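Pullulanase (Klebsiella oxytoca, PDB 2YOC) hydrolyses the alpha-1,6-glucosidic linkages of pullulan and related alpha-dextrins, as a glycosyl hydrolase exported by a type 2 secretion system. Local coordinates at residues Q41-V47 and R137-I142; A277-L283 and R640-K644; F487-C491 and G504-S508; M855-G859 and L949-G953. One frame throughout, in Å; residues are numbered along the deposited sequence.

Contact 1. Residues Q41-V47 and R137-I142; sequences QAVIHLV and RTVSVI
V43 and H45 use both N-H and C=O toward the segment R137-I142, and V47 its N-H. V43 N donates to R137 O at 3.1 Å, V43 O receives V139 N, H45 N goes to V139 O, H45 O receives V141 N at 2.8 Å, and V47 N ends the series on V141 O. The residues between them, A42, I44 and L46, bond instead to I102, W100 and P98 on the other flank, which leaves strand 41-46 supplied on both sides.

V139 O does double duty. Besides the amide of H45 it accepts the imidazole ND1 at 2.8 Å, in a bond bent to 142° at the hydrogen and approaching from above the carbonyl plane. Histidine suits this place because its two ring nitrogens can serve two acceptors; with CG beside the backbone N (chi1 -58°) the ring edge is brought to V139 O, while NE2 makes a weak bond to E33 O. The guanidinium of R137 is met by other partners: a weak bond to V38 O, a long, weak ion pair with E107 and a cation-pi contact with F131.

Apolar branches fill the face carrying I44, V139, L46 and V141: I44 CD1 meets V139 CG1 at 3.6 Å, and I44 CG2 meets V141 CG2 at 3.9 Å. V115 of strand 110-117 covers L46 and V141. Parallel pairing at the edge of a mixed three-strand sheet, packed against a further strand, is consistent with the beta-sandwich of a pullulanase-associated domain.

Contact 2. Residues A277-L283 and R640-K644; sequences AEAAEAL and RMFAK
A277 opens the contact by laying its CB over one face of the R640 guanidinium, 3.5 Å from NE; a methyl is small enough to let the two helices come this near. E278, one residue on, runs alongside the same arginine, its CG 3.8 Å from R640 NH2, but its carboxylate stays too distant to pair with it.

A280 faces the selenomethionine M641. Its CB touches SE at 3.6 Å, and W299 of strand 293-299 packs on both residues. The long, flexible side chain of M641 bends twice, at chi2 and chi3, to reach this buried spot.

Here the last turn of helix 269-280, which leads from one N-terminal beta-domain into the next, meets the first turn of helix 640-655, the helix preceding strand 661-664 of the (beta/alpha)8 barrel. E281 supplies the charged clasp between them. R640 grips it side-on, NE to OE2 at 2.9 Å and NH2 to OE1 at 3.0 Å; both oxygens lie in the guanidinium plane, yet the nitrogens meet the carboxylate from above its own plane. Two nearly straight bonds fix the rotation of both groups. The backbone of E281 also rests on the aliphatic chain of K644, with O 3.6 Å from CD.

L283 closes the type I turn from A280, and its O takes a weak bond from K644 NZ at 3.1 Å. That ammonium has a stronger partner in D648, its salt-bridge mate one turn along the helix.

Contact 3. Residues F487-C491 and G504-S508; sequences FSRLC and GYCDS
A disulfide of the pullulanase Ins domain, C491 to C506, pins helix 487-493 to the loop that precedes helix 512-520. The SG atoms are 2.0 Å apart and the torsion about the bond is -85°, close to the perpendicular arrangement that disulfides prefer. In both cysteines SG lies beside its own backbone N, which brings the two sulfurs together across the gap.

One helical turn before C491, F487 packs flat against the same loop. Y505 CB stands over the middle of its ring, 3.5 Å from the centroid and 7° off the normal, a CH-pi contact, while L490 CD2 lies over the opposite face. C506 SG approaches the ring at its edge. A broad, flat phenyl suits this place, since V497, V515 and L533, from three short helices of this small helical insertion, also gather round it. The tyrosine ring leads away from F487, toward V515, Q518 and L519 of helix 512-520.

The loop is braced from within: Y505 O accepts both S508 N and S508 OG, the hydroxyl at 2.7 Å in the carbonyl plane, and S508 OG bonds further to S510 OG.

Contact 4. Residues M855-G859 and L949-G953; sequences MLGQG and LFTLG
L949 meets the loop M855-G859 through its carbonyl oxygen, which accepts Q858 NE2 at 3.1 Å, in the carbonyl plane and on a lone pair. The junction is that of catalytic barrel and C-terminal beta-domain: Q858 lies just before strand 860-864, the eighth of the (beta/alpha)8 barrel, and L949 in the loop after helix 927-945. The leucine side chain turns away from the barrel loop into its own domain, against L997 and the calcium ligand D982.

F950 adds the apolar part. With CG beside its backbone N (chi1 -78°), its ring swings out alongside L856, so that CE1 is 3.8 Å from L856 CD2, the two side chains pointing the same way. V999 of strand 994-1002 touches both, a greasy setting that suits leucine and phenylalanine. F950 O is close to the Q858 amide too, but at an angle too poor for a bond.

T951 directs its OG1 to K411 NZ instead. Across the contact, R944 bonds the carbonyls of M855, G857 and G859, holding the loop from which Q858 projects.

L952 receives the other end of that amide. Glutamine fits because one group can both donate and accept, and its chain, bent at chi2 (-57°), folds it over the loop's backbone. Q858 OE1 takes L952 N at 2.9 Å in a bond of 168° at the hydrogen, and the leucine CB rests 3.4 Å from the same oxygen.

Contacts 1 and 4 are buried, contact 2 is partly so and contact 3 lies at the surface; none touches another, and contacts 1 and 4 stand on opposite sides of the chain's centre, about 69 Å apart between centres. Contact 1 stays within one small sheet and relies on backbone bonds. Contacts 2 and 4 both reach the (beta/alpha)8 barrel, from the N-terminal domains and the C-terminal domain respectively, by different means: paired charges near solvent in the former, a neutral amide reading main-chain groups in the interior in the latter. Contact 3, in an insertion of the barrel, has a covalent link and an aromatic face instead.

Contact 1. Residues Q41-V47 and R137-I142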
loop_
_atom_site.group_PDB
_atom_site.type_symbol
_atom_site.label_atom_id
_atom_site.label_comp_id
_atom_site.label_asym_id
_atom_site.label_seq_id
_atom_site.Cartn_x
_atom_site.Cartn_y
_atom_site.Cartn_z
ATOM N N GLN B 41 -69.061 -0.287 4.522
ATOM C CA GLN B 41 -68.192 -0.742 3.426
ATOM C C GLN B 41 -67.702 0.427 2.550
ATOM O O GLN B 41 -68.505 1.278 2.165
ATOM C CB GLN B 41 -68.819 -1.871 2.574
ATOM C CG GLN B 41 -70.206 -1.579 2.026
ATOM C CD GLN B 41 -70.309 -1.963 0.578
ATOM O OE1 GLN B 41 -70.045 -1.161 -0.320
ATOM N NE2 GLN B 41 -70.714 -3.193 0.318
ATOM N N ALA B 42 -66.382 0.476 2.264
ATOM C CA ALA B 42 -65.754 1.517 1.444
ATOM C C ALA B 42 -65.402 0.978 0.057
ATOM O O ALA B 42 -65.280 -0.240 -0.121
ATOM C CB ALA B 42 -64.501 2.048 2.129
ATOM N N VAL B 43 -65.239 1.884 -0.924
ATOM C CA VAL B 43 -64.855 1.499 -2.278
ATOM C C VAL B 43 -63.681 2.331 -2.830
ATOM O O VAL B 43 -63.741 3.561 -2.819
ATOM C CB VAL B 43 -66.050 1.274 -3.248
ATOM C CG1 VAL B 43 -66.654 2.579 -3.744
ATOM C CG2 VAL B 43 -65.657 0.379 -4.416
ATOM N N ILE B 44 -62.585 1.650 -3.232
ATOM C CA ILE B 44 -61.379 2.277 -3.794
ATOM C C ILE B 44 -61.266 1.897 -5.276
ATOM O O ILE B 44 -61.260 0.707 -5.605
ATOM C CB ILE B 44 -60.069 1.933 -3.008
ATOM C CG1 ILE B 44 -60.214 2.028 -1.458
ATOM C CG2 ILE B 44 -58.848 2.717 -3.532
ATOM C CD1 ILE B 44 -60.617 3.389 -0.800
ATOM N N HIS B 45 -61.185 2.910 -6.159
ATOM C CA HIS B 45 -61.050 2.712 -7.601
ATOM C C HIS B 45 -59.612 2.894 -8.030
ATOM O O HIS B 45 -58.973 3.897 -7.679
ATOM C CB HIS B 45 -61.862 3.747 -8.389
ATOM C CG HIS B 45 -63.326 3.781 -8.108
ATOM N ND1 HIS B 45 -63.860 4.669 -7.192
ATOM C CD2 HIS B 45 -64.333 3.108 -8.708
ATOM C CE1 HIS B 45 -65.169 4.478 -7.235
ATOM N NE2 HIS B 45 -65.500 3.553 -8.138
ATOM N N LEU B 46 -59.111 1.963 -8.837
ATOM C CA LEU B 46 -57.792 2.157 -9.406
ATOM C C LEU B 46 -58.062 2.695 -10.797
ATOM O O LEU B 46 -58.778 2.062 -11.581
ATOM C CB LEU B 46 -56.942 0.874 -9.465
ATOM C CG LEU B 46 -55.517 1.081 -10.006
ATOM C CD1 LEU B 46 -54.552 1.273 -8.893
ATOM C CD2 LEU B 46 -55.063 -0.063 -10.880
ATOM N N VAL B 47 -57.578 3.901 -11.070
ATOM C CA VAL B 47 -57.765 4.466 -12.389
ATOM C C VAL B 47 -56.552 4.022 -13.217
ATOM O O VAL B 47 -55.423 4.501 -13.018
ATOM C CB VAL B 47 -58.063 5.984 -12.396
ATOM C CG1 VAL B 47 -58.385 6.461 -13.811
ATOM C CG2 VAL B 47 -59.226 6.314 -11.460
ATOM N N ARG B 137 -67.334 7.801 0.819
ATOM C CA ARG B 137 -66.539 6.578 0.996
ATOM C C ARG B 137 -66.138 5.928 -0.335
ATOM O O ARG B 137 -65.405 4.936 -0.348
ATOM C CB ARG B 137 -67.131 5.614 2.035
ATOM C CG ARG B 137 -66.806 6.063 3.461
ATOM C CD ARG B 137 -67.990 6.127 4.408
ATOM N NE ARG B 137 -68.777 4.899 4.372
ATOM C CZ ARG B 137 -68.485 3.798 5.055
ATOM N NH1 ARG B 137 -67.430 3.765 5.856
ATOM N NH2 ARG B 137 -69.249 2.729 4.953
ATOM N N THR B 138 -66.598 6.535 -1.455
ATOM C CA THR B 138 -66.243 6.200 -2.834
ATOM C C THR B 138 -65.059 7.113 -3.182
ATOM O O THR B 138 -65.203 8.337 -3.278
ATOM C CB THR B 138 -67.451 6.168 -3.824
ATOM O OG1 THR B 138 -67.042 6.635 -5.110
ATOM C CG2 THR B 138 -68.666 6.946 -3.352
ATOM N N VAL B 139 -63.879 6.503 -3.270
ATOM C CA VAL B 139 -62.594 7.147 -3.473
ATOM C C VAL B 139 -61.880 6.556 -4.696
ATOM O O VAL B 139 -62.167 5.423 -5.072
ATOM C CB VAL B 139 -61.814 6.990 -2.135
ATOM C CG1 VAL B 139 -60.342 6.642 -2.326
ATOM C CG2 VAL B 139 -61.992 8.209 -1.247
ATOM N N SER B 140 -60.963 7.327 -5.316
ATOM C CA SER B 140 -60.201 6.896 -6.492
ATOM C C SER B 140 -58.709 7.236 -6.370
ATOM O O SER B 140 -58.361 8.300 -5.847
ATOM C CB SER B 140 -60.780 7.521 -7.756
ATOM O OG SER B 140 -62.190 7.377 -7.811
ATOM N N VAL B 141 -57.830 6.328 -6.847
ATOM C CA VAL B 141 -56.369 6.512 -6.815
ATOM C C VAL B 141 -55.711 6.106 -8.156
ATOM O O VAL B 141 -56.244 5.249 -8.871
ATOM C CB VAL B 141 -55.660 5.867 -5.578
ATOM C CG1 VAL B 141 -56.039 6.566 -4.280
ATOM C CG2 VAL B 141 -55.924 4.366 -5.475
ATOM N N ILE B 142 -54.569 6.744 -8.500
ATOM C CA ILE B 142 -53.789 6.456 -9.718
ATOM C C ILE B 142 -52.417 5.939 -9.269
ATOM O O ILE B 142 -51.914 6.404 -8.247
ATOM C CB ILE B 142 -53.625 7.688 -10.656
ATOM C CG1 ILE B 142 -54.888 8.566 -10.730
ATOM C CG2 ILE B 142 -53.165 7.260 -12.055
ATOM C CD1 ILE B 142 -54.571 10.050 -10.966
#

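Contact 2. Residues A277-L283 and R640-K644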
loop_
_atom_site.group_PDB
_atom_site.type_symbol
_atom_site.label_atom_id
_atom_site.label_comp_id
_atom_site.label_asym_id
_atom_site.label_seq_id
_atom_site.Cartn_x
_atom_site.Cartn_y
_atom_site.Cartn_z
ATOM N N ALA B 277 -30.507 38.792 -12.978
ATOM C CA ALA B 277 -29.381 38.841 -12.054
ATOM C C ALA B 277 -28.262 39.818 -12.371
ATOM O O ALA B 277 -27.713 40.385 -11.425
ATOM C CB ALA B 277 -28.838 37.458 -11.753
ATOM N N GLU B 278 -27.936 40.057 -13.660
ATOM C CA GLU B 278 -26.849 40.997 -13.945
ATOM C C GLU B 278 -27.126 42.369 -13.380
ATOM O O GLU B 278 -26.274 42.890 -12.639
ATOM C CB GLU B 278 -26.490 41.078 -15.431
ATOM C CG GLU B 278 -24.993 41.208 -15.651
ATOM C CD GLU B 278 -24.580 41.612 -17.052
ATOM O OE1 GLU B 278 -25.125 41.052 -18.036
ATOM O OE2 GLU B 278 -23.707 42.504 -17.163
ATOM N N ALA B 279 -28.347 42.904 -13.663
ATOM C CA ALA B 279 -28.833 44.212 -13.212
ATOM C C ALA B 279 -29.143 44.202 -11.752
ATOM O O ALA B 279 -28.752 45.128 -11.038
ATOM C CB ALA B 279 -30.075 44.618 -13.986
ATOM N N ALA B 280 -29.859 43.164 -11.298
ATOM C CA ALA B 280 -30.307 43.030 -9.914
ATOM C C ALA B 280 -29.145 43.035 -8.940
ATOM O O ALA B 280 -29.259 43.658 -7.890
ATOM C CB ALA B 280 -31.146 41.777 -9.751
ATOM N N GLU B 281 -27.996 42.431 -9.336
ATOM C CA GLU B 281 -26.776 42.313 -8.533
ATOM C C GLU B 281 -26.179 43.645 -8.202
ATOM O O GLU B 281 -25.465 43.760 -7.198
ATOM C CB GLU B 281 -25.723 41.462 -9.258
ATOM C CG GLU B 281 -25.762 39.981 -8.917
ATOM C CD GLU B 281 -24.873 39.069 -9.746
ATOM O OE1 GLU B 281 -24.173 39.556 -10.666
ATOM O OE2 GLU B 281 -24.862 37.852 -9.452
ATOM N N ALA B 282 -26.438 44.646 -9.048
ATOM C CA ALA B 282 -25.873 45.978 -8.896
ATOM C C ALA B 282 -26.737 46.935 -8.025
ATOM O O ALA B 282 -26.467 48.150 -7.989
ATOM C CB ALA B 282 -25.611 46.564 -10.271
ATOM N N LEU B 283 -27.772 46.392 -7.332
ATOM C CA LEU B 283 -28.665 47.197 -6.491
ATOM C C LEU B 283 -28.582 46.859 -5.023
ATOM O O LEU B 283 -27.984 45.850 -4.644
ATOM C CB LEU B 283 -30.115 47.162 -6.972
ATOM C CG LEU B 283 -30.284 47.508 -8.443
ATOM C CD1 LEU B 283 -31.706 47.446 -8.836
ATOM C CD2 LEU B 283 -29.712 48.844 -8.760
ATOM N N ARG B 640 -27.365 33.305 -8.056
ATOM C CA ARG B 640 -26.814 34.646 -7.979
ATOM C C ARG B 640 -27.366 35.586 -6.887
ATOM O O ARG B 640 -26.572 36.191 -6.160
ATOM C CB ARG B 640 -26.848 35.277 -9.364
ATOM C CG ARG B 640 -25.865 34.645 -10.329
ATOM C CD ARG B 640 -26.007 35.131 -11.758
ATOM N NE ARG B 640 -25.487 36.485 -11.967
ATOM C CZ ARG B 640 -25.211 37.003 -13.167
ATOM N NH1 ARG B 640 -25.389 36.282 -14.270
ATOM N NH2 ARG B 640 -24.751 38.244 -13.274
HETATM N N MSE B 641 -28.692 35.714 -6.773
HETATM C CA MSE B 641 -29.311 36.589 -5.779
HETATM C C MSE B 641 -29.232 36.090 -4.345
HETATM O O MSE B 641 -29.121 36.901 -3.407
HETATM C CB MSE B 641 -30.737 37.011 -6.169
HETATM C CG MSE B 641 -30.794 37.838 -7.468
HETATM SE SE MSE B 641 -29.542 39.329 -7.570
HETATM C CE MSE B 641 -30.380 40.480 -6.319
ATOM N N PHE B 642 -29.242 34.770 -4.165
ATOM C CA PHE B 642 -29.065 34.238 -2.826
ATOM C C PHE B 642 -27.600 34.362 -2.426
ATOM O O PHE B 642 -27.309 34.653 -1.257
ATOM C CB PHE B 642 -29.557 32.801 -2.664
ATOM C CG PHE B 642 -29.592 32.394 -1.199
ATOM C CD1 PHE B 642 -30.314 33.141 -0.265
ATOM C CD2 PHE B 642 -28.875 31.292 -0.749
ATOM C CE1 PHE B 642 -30.321 32.778 1.087
ATOM C CE2 PHE B 642 -28.886 30.934 0.598
ATOM C CZ PHE B 642 -29.617 31.670 1.504
ATOM N N ALA B 643 -26.679 34.210 -3.395
ATOM C CA ALA B 643 -25.251 34.386 -3.096
ATOM C C ALA B 643 -25.050 35.851 -2.664
ATOM O O ALA B 643 -24.351 36.106 -1.671
ATOM C CB ALA B 643 -24.397 34.049 -4.316
ATOM N N LYS B 644 -25.756 36.795 -3.349
ATOM C CA LYS B 644 -25.723 38.225 -3.028
ATOM C C LYS B 644 -26.315 38.456 -1.610
ATOM O O LYS B 644 -25.707 39.163 -0.795
ATOM C CB LYS B 644 -26.441 39.062 -4.098
ATOM C CG LYS B 644 -26.287 40.545 -3.840
ATOM C CD LYS B 644 -27.026 41.472 -4.822
ATOM C CE LYS B 644 -27.363 42.810 -4.183
ATOM N NZ LYS B 644 -26.179 43.543 -3.586
#

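Contact 3. Residues F487-C491 and G504-S508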
loop_
_atom_site.group_PDB
_atom_site.type_symbol
_atom_site.label_atom_id
_atom_site.label_comp_id
_atom_site.label_asym_id
_atom_site.label_seq_id
_atom_site.Cartn_x
_atom_site.Cartn_y
_atom_site.Cartn_z
ATOM N N PHE B 487 -44.920 25.067 37.987
ATOM C CA PHE B 487 -45.472 24.015 37.133
ATOM C C PHE B 487 -46.803 24.442 36.530
ATOM O O PHE B 487 -47.111 24.052 35.403
ATOM C CB PHE B 487 -45.628 22.689 37.894
ATOM C CG PHE B 487 -45.599 21.478 36.987
ATOM C CD1 PHE B 487 -46.730 21.091 36.277
ATOM C CD2 PHE B 487 -44.438 20.732 36.831
ATOM C CE1 PHE B 487 -46.699 19.982 35.425
ATOM C CE2 PHE B 487 -44.415 19.609 35.993
ATOM C CZ PHE B 487 -45.549 19.241 35.300
ATOM N N SER B 488 -47.578 25.256 37.274
ATOM C CA SER B 488 -48.852 25.802 36.812
ATOM C C SER B 488 -48.646 26.544 35.463
ATOM O O SER B 488 -49.391 26.266 34.513
ATOM C CB SER B 488 -49.441 26.736 37.864
ATOM O OG SER B 488 -48.532 27.778 38.183
ATOM N N ARG B 489 -47.580 27.405 35.356
ATOM C CA ARG B 489 -47.248 28.138 34.122
ATOM C C ARG B 489 -47.108 27.188 32.930
ATOM O O ARG B 489 -47.647 27.474 31.854
ATOM C CB ARG B 489 -45.997 29.036 34.281
ATOM C CG ARG B 489 -45.751 29.911 33.040
ATOM C CD ARG B 489 -44.893 31.147 33.253
ATOM N NE ARG B 489 -44.557 31.806 31.982
ATOM C CZ ARG B 489 -44.839 33.076 31.671
ATOM N NH1 ARG B 489 -45.445 33.866 32.548
ATOM N NH2 ARG B 489 -44.479 33.573 30.494
ATOM N N LEU B 490 -46.429 26.043 33.144
ATOM C CA LEU B 490 -46.222 25.043 32.108
ATOM C C LEU B 490 -47.529 24.551 31.539
ATOM O O LEU B 490 -47.649 24.470 30.325
ATOM C CB LEU B 490 -45.341 23.874 32.599
ATOM C CG LEU B 490 -45.144 22.666 31.641
ATOM C CD1 LEU B 490 -44.464 23.054 30.326
ATOM C CD2 LEU B 490 -44.348 21.582 32.310
ATOM N N CYS B 491 -48.517 24.269 32.401
ATOM C CA CYS B 491 -49.832 23.774 31.979
ATOM C C CYS B 491 -50.648 24.843 31.239
ATOM O O CYS B 491 -51.336 24.505 30.267
ATOM C CB CYS B 491 -50.600 23.182 33.161
ATOM S SG CYS B 491 -49.638 21.998 34.151
ATOM N N GLY B 504 -51.123 15.929 37.268
ATOM C CA GLY B 504 -51.279 16.090 38.706
ATOM C C GLY B 504 -50.442 17.204 39.296
ATOM O O GLY B 504 -50.851 17.806 40.290
ATOM N N TYR B 505 -49.288 17.515 38.679
ATOM C CA TYR B 505 -48.420 18.572 39.193
ATOM C C TYR B 505 -48.922 19.998 38.959
ATOM O O TYR B 505 -48.410 20.914 39.619
ATOM C CB TYR B 505 -46.980 18.428 38.694
ATOM C CG TYR B 505 -46.266 17.183 39.153
ATOM C CD1 TYR B 505 -45.567 17.160 40.362
ATOM C CD2 TYR B 505 -46.217 16.051 38.348
ATOM C CE1 TYR B 505 -44.866 16.029 40.773
ATOM C CE2 TYR B 505 -45.524 14.912 38.748
ATOM C CZ TYR B 505 -44.854 14.903 39.965
ATOM O OH TYR B 505 -44.187 13.777 40.382
ATOM N N CYS B 506 -49.919 20.202 38.041
ATOM C CA CYS B 506 -50.486 21.538 37.749
ATOM C C CYS B 506 -51.075 22.154 39.019
ATOM O O CYS B 506 -51.113 23.375 39.160
ATOM C CB CYS B 506 -51.522 21.488 36.624
ATOM S SG CYS B 506 -50.950 20.722 35.070
ATOM N N ASP B 507 -51.512 21.281 39.946
ATOM C CA ASP B 507 -52.110 21.619 41.234
ATOM C C ASP B 507 -51.056 21.969 42.286
ATOM O O ASP B 507 -51.351 22.774 43.172
ATOM C CB ASP B 507 -52.985 20.461 41.726
ATOM C CG ASP B 507 -54.056 20.017 40.745
ATOM O OD1 ASP B 507 -53.722 19.789 39.554
ATOM O OD2 ASP B 507 -55.213 19.827 41.178
ATOM N N SER B 508 -49.844 21.360 42.209
ATOM C CA SER B 508 -48.761 21.602 43.169
ATOM C C SER B 508 -48.185 23.001 43.019
ATOM O O SER B 508 -48.124 23.522 41.899
ATOM C CB SER B 508 -47.659 20.560 43.021
ATOM O OG SER B 508 -46.858 20.798 41.873
#

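Contact 4. Residues M855-G859 and L949-G953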
loop_
_atom_site.group_PDB
_atom_site.type_symbol
_atom_site.label_atom_id
_atom_site.label_comp_id
_atom_site.label_asym_id
_atom_site.label_seq_id
_atom_site.Cartn_x
_atom_site.Cartn_y
_atom_site.Cartn_z
HETATM N N MSE B 855 -5.138 21.596 22.006
HETATM C CA MSE B 855 -4.469 22.731 22.630
HETATM C C MSE B 855 -2.984 22.849 22.289
HETATM O O MSE B 855 -2.500 23.969 22.173
HETATM C CB MSE B 855 -4.662 22.714 24.160
HETATM C CG MSE B 855 -6.085 22.925 24.613
HETATM SE SE MSE B 855 -6.912 24.440 23.729
HETATM C CE MSE B 855 -8.541 24.574 24.767
ATOM N N LEU B 856 -2.261 21.722 22.140
ATOM C CA LEU B 856 -0.833 21.791 21.828
ATOM C C LEU B 856 -0.462 21.491 20.353
ATOM O O LEU B 856 0.716 21.355 20.008
ATOM C CB LEU B 856 0.021 21.001 22.847
ATOM C CG LEU B 856 -0.187 21.383 24.328
ATOM C CD1 LEU B 856 0.408 20.362 25.230
ATOM C CD2 LEU B 856 0.380 22.765 24.659
ATOM N N GLY B 857 -1.466 21.463 19.489
ATOM C CA GLY B 857 -1.260 21.192 18.073
ATOM C C GLY B 857 -1.289 22.415 17.183
ATOM O O GLY B 857 -2.012 23.374 17.472
ATOM N N GLN B 858 -0.557 22.336 16.055
ATOM C CA GLN B 858 -0.410 23.389 15.047
ATOM C C GLN B 858 -1.708 23.946 14.461
ATOM O O GLN B 858 -1.721 25.108 14.040
ATOM C CB GLN B 858 0.583 22.984 13.928
ATOM C CG GLN B 858 2.025 22.733 14.409
ATOM C CD GLN B 858 2.660 23.893 15.140
ATOM O OE1 GLN B 858 2.656 25.036 14.688
ATOM N NE2 GLN B 858 3.224 23.617 16.295
ATOM N N GLY B 859 -2.772 23.138 14.431
ATOM C CA GLY B 859 -4.073 23.561 13.913
ATOM C C GLY B 859 -4.804 24.479 14.877
ATOM O O GLY B 859 -4.405 24.606 16.035
ATOM N N LEU B 949 6.366 28.814 18.535
ATOM C CA LEU B 949 6.618 27.481 17.988
ATOM C C LEU B 949 5.384 26.588 17.970
ATOM O O LEU B 949 5.290 25.704 17.123
ATOM C CB LEU B 949 7.791 26.795 18.698
ATOM C CG LEU B 949 9.206 27.411 18.514
ATOM C CD1 LEU B 949 10.232 26.698 19.376
ATOM C CD2 LEU B 949 9.666 27.399 17.041
ATOM N N PHE B 950 4.440 26.821 18.886
ATOM C CA PHE B 950 3.196 26.056 18.969
ATOM C C PHE B 950 2.207 26.412 17.846
ATOM O O PHE B 950 1.333 25.595 17.507
ATOM C CB PHE B 950 2.493 26.342 20.296
ATOM C CG PHE B 950 3.098 25.624 21.461
ATOM C CD1 PHE B 950 2.990 24.242 21.579
ATOM C CD2 PHE B 950 3.776 26.322 22.455
ATOM C CE1 PHE B 950 3.539 23.574 22.677
ATOM C CE2 PHE B 950 4.338 25.647 23.542
ATOM C CZ PHE B 950 4.209 24.279 23.649
ATOM N N THR B 951 2.303 27.657 17.336
ATOM C CA THR B 951 1.388 28.240 16.356
ATOM C C THR B 951 2.144 28.819 15.152
ATOM O O THR B 951 2.147 30.038 14.936
ATOM C CB THR B 951 0.518 29.288 17.062
ATOM O OG1 THR B 951 1.376 30.323 17.578
ATOM C CG2 THR B 951 -0.352 28.681 18.175
ATOM N N LEU B 952 2.805 27.930 14.384
ATOM C CA LEU B 952 3.622 28.294 13.223
ATOM C C LEU B 952 2.839 28.948 12.093
ATOM O O LEU B 952 3.423 29.757 11.363
ATOM C CB LEU B 952 4.445 27.114 12.696
ATOM C CG LEU B 952 5.559 26.539 13.574
ATOM C CD1 LEU B 952 6.128 25.263 12.962
ATOM C CD2 LEU B 952 6.680 27.541 13.791
ATOM N N GLY B 953 1.548 28.595 11.940
ATOM C CA GLY B 953 0.692 29.169 10.903
ATOM C C GLY B 953 0.938 28.739 9.461
ATOM O O GLY B 953 -0.019 28.367 8.776
#